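Local coordinates for protein methylocystis parvus OBBP MbnE (Methylocystis parvus OBBP, PDB 5ICQ) that probably binds methanobactin, a copper-chelating peptide, in the periplasm as a solute-binding protein of a transport system, at residues Gly306-Gly320 with His572-Arg586. Numbering follows the deposited sequence.
Sequences GRMARESLKNENPKG and HASEQWIAHSTDIVR
An antiparallel strand pair in the probable hinge of a two-lobed periplasmic binding protein joins 308-313 to 576-581, with Ala309, Glu311 and Leu313 exchanging paired backbone hydrogen bonds with His580, Ile578 and Gln576. Glu311, on the same face as His580, extends a carboxylate into a salt bridge with Arg586: NH2 meets Glu311 OE1 from a tilted syn side (2.9 Å, 175°), and NH1 meets OE2, though the modelled 2.5 Å is doubtfully short. His580 NE2 reaches Glu311 OE2 at 2.9 Å from the anti side, 34° out of the carboxylate plane. His580 ND1 donates to Ser581 O (2.8 Å), so the ring is held at both nitrogens, and the carboxylate would probably favour its doubly protonated form. Were Glu311 replaced by an alanine, the Arg586 charge would probably lose its mate and His580 NE2 its acceptor. Two residues on, branched Leu313 touches Ile578 CD1 with CD1 (3.7 Å) while lying over the guanidinium face. Strand 285-288 flanks 576-581 on its other side; 308-313 leads on to strand 322-326, and 567-572 of that same second sheet leads into 576-581, consistent with a hinge. At one end Thr582 OG1 donates to Gly306 O (2.8 Å). At the far end Lys319 lays its aliphatic CB, suited to a ring face, 3.6 Å from the His572 centroid (CH-pi); Glu369 and Thr363 hold His572. Lys314 NZ bonds Ser574 O (3.1 Å) and salt-bridges Glu369.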
loop_
_atom_site.group_PDB
_atom_site.type_symbol
_atom_site.label_atom_id
_atom_site.label_comp_id
_atom_site.label_asym_id
_atom_site.label_seq_id
_atom_site.Cartn_x
_atom_site.Cartn_y
_atom_site.Cartn_z
ATOM N N GLY A 306 -32.398 9.316 -4.327
ATOM C CA GLY A 306 -31.581 9.082 -5.502
ATOM C C GLY A 306 -30.585 10.167 -5.867
ATOM O O GLY A 306 -29.893 10.023 -6.882
ATOM N N ARG A 307 -30.492 11.250 -5.094
ATOM C CA ARG A 307 -29.477 12.264 -5.373
ATOM C C ARG A 307 -28.070 11.762 -5.061
ATOM O O ARG A 307 -27.092 12.256 -5.635
ATOM C CB ARG A 307 -29.764 13.526 -4.568
ATOM C CG ARG A 307 -30.922 14.385 -5.110
ATOM C CD ARG A 307 -31.187 15.561 -4.180
ATOM N NE ARG A 307 -31.857 15.133 -2.949
ATOM C CZ ARG A 307 -31.852 15.821 -1.810
ATOM N NH1 ARG A 307 -31.203 16.974 -1.731
ATOM N NH2 ARG A 307 -32.492 15.351 -0.745
ATOM N N MET A 308 -27.944 10.823 -4.130
ATOM C CA MET A 308 -26.665 10.217 -3.787
ATOM C C MET A 308 -26.861 8.718 -3.637
ATOM O O MET A 308 -27.980 8.240 -3.438
ATOM C CB MET A 308 -26.085 10.820 -2.501
ATOM C CG MET A 308 -25.897 12.320 -2.570
ATOM S SD MET A 308 -25.363 12.992 -0.996
ATOM C CE MET A 308 -25.888 14.700 -1.152
ATOM N N ALA A 309 -25.760 7.972 -3.729
ATOM C CA ALA A 309 -25.812 6.520 -3.644
ATOM C C ALA A 309 -24.580 6.013 -2.910
ATOM O O ALA A 309 -23.527 6.648 -2.931
ATOM C CB ALA A 309 -25.890 5.887 -5.045
ATOM N N ARG A 310 -24.704 4.863 -2.267
ATOM C CA ARG A 310 -23.533 4.229 -1.683
ATOM C C ARG A 310 -23.368 2.827 -2.253
ATOM O O ARG A 310 -24.334 2.205 -2.712
ATOM C CB ARG A 310 -23.614 4.200 -0.168
ATOM C CG ARG A 310 -24.724 3.360 0.398
ATOM C CD ARG A 310 -24.427 3.135 1.855
ATOM N NE ARG A 310 -25.488 2.438 2.556
ATOM C CZ ARG A 310 -25.336 1.885 3.756
ATOM N NH1 ARG A 310 -24.160 1.941 4.368
ATOM N NH2 ARG A 310 -26.359 1.281 4.341
ATOM N N GLU A 311 -22.126 2.349 -2.262
ATOM C CA GLU A 311 -21.793 1.079 -2.892
ATOM C C GLU A 311 -20.640 0.434 -2.147
ATOM O O GLU A 311 -19.810 1.126 -1.548
ATOM C CB GLU A 311 -21.342 1.235 -4.354
ATOM C CG GLU A 311 -22.095 2.209 -5.216
ATOM C CD GLU A 311 -21.564 2.186 -6.638
ATOM O OE1 GLU A 311 -21.707 1.138 -7.301
ATOM O OE2 GLU A 311 -20.975 3.196 -7.078
ATOM N N SER A 312 -20.563 -0.895 -2.237
ATOM C CA SER A 312 -19.376 -1.646 -1.830
ATOM C C SER A 312 -18.731 -2.226 -3.079
ATOM O O SER A 312 -19.408 -2.878 -3.875
ATOM C CB SER A 312 -19.721 -2.774 -0.856
ATOM O OG SER A 312 -20.211 -2.265 0.369
ATOM N N LEU A 313 -17.438 -1.972 -3.266
ATOM C CA LEU A 313 -16.730 -2.448 -4.446
ATOM C C LEU A 313 -15.549 -3.319 -4.041
ATOM O O LEU A 313 -14.917 -3.104 -3.004
ATOM C CB LEU A 313 -16.232 -1.282 -5.309
ATOM C CG LEU A 313 -17.266 -0.229 -5.718
ATOM C CD1 LEU A 313 -16.584 0.888 -6.507
ATOM C CD2 LEU A 313 -18.381 -0.855 -6.535
ATOM N N LYS A 314 -15.249 -4.303 -4.879
ATOM C CA LYS A 314 -14.138 -5.210 -4.638
ATOM C C LYS A 314 -13.345 -5.369 -5.922
ATOM O O LYS A 314 -13.926 -5.429 -7.011
ATOM C CB LYS A 314 -14.634 -6.588 -4.173
ATOM C CG LYS A 314 -13.551 -7.453 -3.532
ATOM C CD LYS A 314 -14.056 -8.866 -3.285
ATOM C CE LYS A 314 -13.183 -9.619 -2.281
ATOM N NZ LYS A 314 -11.937 -8.883 -1.898
ATOM N N ASN A 315 -12.025 -5.455 -5.811
ATOM C CA ASN A 315 -11.231 -5.887 -6.955
ATOM C C ASN A 315 -10.285 -6.989 -6.477
ATOM O O ASN A 315 -10.511 -7.664 -5.463
ATOM C CB ASN A 315 -10.540 -4.697 -7.657
ATOM C CG ASN A 315 -9.495 -4.011 -6.798
ATOM O OD1 ASN A 315 -9.167 -4.471 -5.701
ATOM N ND2 ASN A 315 -8.950 -2.898 -7.307
ATOM N N GLU A 316 -9.214 -7.214 -7.229
ATOM C CA GLU A 316 -8.304 -8.313 -6.950
ATOM C C GLU A 316 -7.068 -7.871 -6.181
ATOM O O GLU A 316 -6.126 -8.655 -6.046
ATOM C CB GLU A 316 -7.912 -9.002 -8.253
ATOM C CG GLU A 316 -9.125 -9.596 -8.963
ATOM C CD GLU A 316 -8.823 -10.040 -10.374
ATOM O OE1 GLU A 316 -7.989 -10.954 -10.546
ATOM O OE2 GLU A 316 -9.422 -9.475 -11.313
ATOM N N ASN A 317 -7.055 -6.651 -5.668
ATOM C CA ASN A 317 -5.934 -6.208 -4.851
ATOM C C ASN A 317 -5.893 -7.006 -3.550
ATOM O O ASN A 317 -6.929 -7.171 -2.903
ATOM C CB ASN A 317 -6.055 -4.723 -4.540
ATOM C CG ASN A 317 -4.715 -4.080 -4.285
ATOM O OD1 ASN A 317 -3.901 -3.956 -5.197
ATOM N ND2 ASN A 317 -4.472 -3.674 -3.041
ATOM N N PRO A 318 -4.730 -7.501 -3.129
ATOM C CA PRO A 318 -4.670 -8.269 -1.878
ATOM C C PRO A 318 -4.958 -7.410 -0.658
ATOM O O PRO A 318 -4.742 -6.195 -0.651
ATOM C CB PRO A 318 -3.231 -8.802 -1.848
ATOM C CG PRO A 318 -2.467 -7.893 -2.757
ATOM C CD PRO A 318 -3.439 -7.487 -3.836
ATOM N N LYS A 319 -5.428 -8.076 0.394
ATOM C CA LYS A 319 -5.856 -7.448 1.635
ATOM C C LYS A 319 -4.898 -7.833 2.756
ATOM O O LYS A 319 -4.113 -8.781 2.632
ATOM C CB LYS A 319 -7.279 -7.875 2.007
ATOM C CG LYS A 319 -8.327 -7.590 0.928
ATOM C CD LYS A 319 -8.612 -6.098 0.846
ATOM C CE LYS A 319 -9.631 -5.790 -0.235
ATOM N NZ LYS A 319 -9.191 -6.315 -1.562
ATOM N N GLY A 320 -4.992 -7.106 3.865
ATOM C CA GLY A 320 -4.109 -7.338 4.998
ATOM C C GLY A 320 -2.799 -6.589 4.819
ATOM O O GLY A 320 -2.633 -5.883 3.827
ATOM N N HIS A 572 -9.815 -7.094 8.205
ATOM C CA HIS A 572 -9.900 -6.116 7.131
ATOM C C HIS A 572 -11.320 -6.108 6.585
ATOM O O HIS A 572 -12.122 -6.994 6.874
ATOM C CB HIS A 572 -8.886 -6.427 6.018
ATOM C CG HIS A 572 -9.136 -7.735 5.333
ATOM N ND1 HIS A 572 -8.556 -8.918 5.745
ATOM C CD2 HIS A 572 -9.912 -8.048 4.266
ATOM C CE1 HIS A 572 -8.967 -9.903 4.966
ATOM N NE2 HIS A 572 -9.792 -9.404 4.059
ATOM N N ALA A 573 -11.634 -5.071 5.799
ATOM C CA ALA A 573 -12.879 -5.024 5.046
ATOM C C ALA A 573 -12.650 -5.680 3.686
ATOM O O ALA A 573 -11.683 -5.351 2.989
ATOM C CB ALA A 573 -13.348 -3.576 4.872
ATOM N N SER A 574 -13.519 -6.626 3.322
ATOM C CA SER A 574 -13.339 -7.310 2.045
ATOM C C SER A 574 -13.626 -6.387 0.880
ATOM O O SER A 574 -13.113 -6.609 -0.219
ATOM C CB SER A 574 -14.236 -8.550 1.960
ATOM O OG SER A 574 -13.754 -9.580 2.800
ATOM N N GLU A 575 -14.447 -5.362 1.095
ATOM C CA GLU A 575 -14.812 -4.421 0.050
ATOM C C GLU A 575 -14.484 -2.997 0.471
ATOM O O GLU A 575 -14.339 -2.688 1.659
ATOM C CB GLU A 575 -16.309 -4.516 -0.283
ATOM C CG GLU A 575 -16.692 -5.793 -0.991
ATOM C CD GLU A 575 -17.317 -6.815 -0.059
ATOM O OE1 GLU A 575 -17.871 -6.418 0.991
ATOM O OE2 GLU A 575 -17.262 -8.018 -0.389
ATOM N N GLN A 576 -14.386 -2.127 -0.529
ATOM C CA GLN A 576 -14.267 -0.694 -0.306
ATOM C C GLN A 576 -15.655 -0.066 -0.248
ATOM O O GLN A 576 -16.489 -0.308 -1.125
ATOM C CB GLN A 576 -13.434 -0.054 -1.416
ATOM C CG GLN A 576 -13.149 1.422 -1.161
ATOM C CD GLN A 576 -12.169 2.008 -2.157
ATOM O OE1 GLN A 576 -11.282 1.310 -2.663
ATOM N NE2 GLN A 576 -12.326 3.290 -2.450
ATOM N N TRP A 577 -15.909 0.721 0.797
ATOM C CA TRP A 577 -17.205 1.355 1.024
ATOM C C TRP A 577 -17.128 2.793 0.519
ATOM O O TRP A 577 -16.301 3.578 1.001
ATOM C CB TRP A 577 -17.569 1.327 2.514
ATOM C CG TRP A 577 -17.447 -0.046 3.125
ATOM C CD1 TRP A 577 -17.596 -1.250 2.481
ATOM C CD2 TRP A 577 -17.132 -0.356 4.487
ATOM N NE1 TRP A 577 -17.397 -2.287 3.365
ATOM C CE2 TRP A 577 -17.098 -1.766 4.599
ATOM C CE3 TRP A 577 -16.870 0.420 5.623
ATOM C CZ2 TRP A 577 -16.833 -2.414 5.805
ATOM C CZ3 TRP A 577 -16.598 -0.226 6.822
ATOM C CH2 TRP A 577 -16.580 -1.631 6.901
ATOM N N ILE A 578 -17.957 3.129 -0.474
ATOM C CA ILE A 578 -17.945 4.471 -1.045
ATOM C C ILE A 578 -19.362 5.030 -1.108
ATOM O O ILE A 578 -20.355 4.302 -1.038
ATOM C CB ILE A 578 -17.294 4.513 -2.448
ATOM C CG1 ILE A 578 -18.220 3.881 -3.486
ATOM C CG2 ILE A 578 -15.931 3.800 -2.444
ATOM C CD1 ILE A 578 -17.742 4.087 -4.945
ATOM N N ALA A 579 -19.445 6.351 -1.239
ATOM C CA ALA A 579 -20.707 7.021 -1.509
ATOM C C ALA A 579 -20.424 8.195 -2.426
ATOM O O ALA A 579 -19.326 8.756 -2.405
ATOM C CB ALA A 579 -21.403 7.504 -0.229
ATOM N N HIS A 580 -21.417 8.563 -3.236
ATOM C CA HIS A 580 -21.169 9.596 -4.229
ATOM C C HIS A 580 -22.481 10.202 -4.706
ATOM O O HIS A 580 -23.539 9.569 -4.645
ATOM C CB HIS A 580 -20.396 9.030 -5.425
ATOM C CG HIS A 580 -21.095 7.898 -6.101
ATOM N ND1 HIS A 580 -22.046 8.090 -7.081
ATOM C CD2 HIS A 580 -20.993 6.557 -5.933
ATOM C CE1 HIS A 580 -22.499 6.919 -7.489
ATOM N NE2 HIS A 580 -21.879 5.972 -6.807
ATOM N N SER A 581 -22.393 11.442 -5.181
ATOM C CA SER A 581 -23.500 12.044 -5.911
ATOM C C SER A 581 -23.825 11.209 -7.144
ATOM O O SER A 581 -22.939 10.641 -7.786
ATOM C CB SER A 581 -23.137 13.474 -6.329
ATOM O OG SER A 581 -24.061 13.965 -7.284
ATOM N N THR A 582 -25.113 11.141 -7.493
ATOM C CA THR A 582 -25.473 10.435 -8.719
ATOM C C THR A 582 -25.258 11.285 -9.958
ATOM O O THR A 582 -25.454 10.787 -11.073
ATOM C CB THR A 582 -26.933 9.963 -8.672
ATOM O OG1 THR A 582 -27.779 11.066 -8.327
ATOM C CG2 THR A 582 -27.079 8.881 -7.641
ATOM N N ASP A 583 -24.850 12.541 -9.786
ATOM C CA ASP A 583 -24.506 13.396 -10.909
ATOM C C ASP A 583 -23.129 13.096 -11.482
ATOM O O ASP A 583 -22.790 13.631 -12.544
ATOM C CB ASP A 583 -24.579 14.862 -10.485
ATOM C CG ASP A 583 -25.985 15.281 -10.095
ATOM O OD1 ASP A 583 -26.943 14.606 -10.533
ATOM O OD2 ASP A 583 -26.130 16.276 -9.353
ATOM N N ILE A 584 -22.315 12.291 -10.807
ATOM C CA ILE A 584 -21.059 11.838 -11.394
ATOM C C ILE A 584 -21.135 10.334 -11.595
ATOM O O ILE A 584 -21.807 9.620 -10.844
ATOM C CB ILE A 584 -19.828 12.234 -10.547
ATOM C CG1 ILE A 584 -19.913 11.655 -9.132
ATOM C CG2 ILE A 584 -19.691 13.754 -10.512
ATOM C CD1 ILE A 584 -18.581 11.789 -8.350
ATOM N N VAL A 585 -20.465 9.852 -12.644
ATOM C CA VAL A 585 -20.530 8.446 -13.028
ATOM C C VAL A 585 -19.126 7.944 -13.344
ATOM O O VAL A 585 -18.188 8.720 -13.543
ATOM C CB VAL A 585 -21.463 8.218 -14.237
ATOM C CG1 VAL A 585 -22.906 8.512 -13.852
ATOM C CG2 VAL A 585 -21.043 9.093 -15.362
ATOM N N ARG A 586 -18.995 6.628 -13.417
ATOM C CA ARG A 586 -17.716 5.975 -13.648
ATOM C C ARG A 586 -17.865 4.915 -14.724
ATOM O O ARG A 586 -18.988 4.548 -15.085
ATOM C CB ARG A 586 -17.206 5.341 -12.350
ATOM C CG ARG A 586 -18.034 4.176 -11.883
ATOM C CD ARG A 586 -17.290 3.438 -10.794
ATOM N NE ARG A 586 -17.983 2.229 -10.377
ATOM C CZ ARG A 586 -19.004 2.213 -9.531
ATOM N NH1 ARG A 586 -19.468 3.350 -9.015
ATOM N NH2 ARG A 586 -19.565 1.062 -9.211
#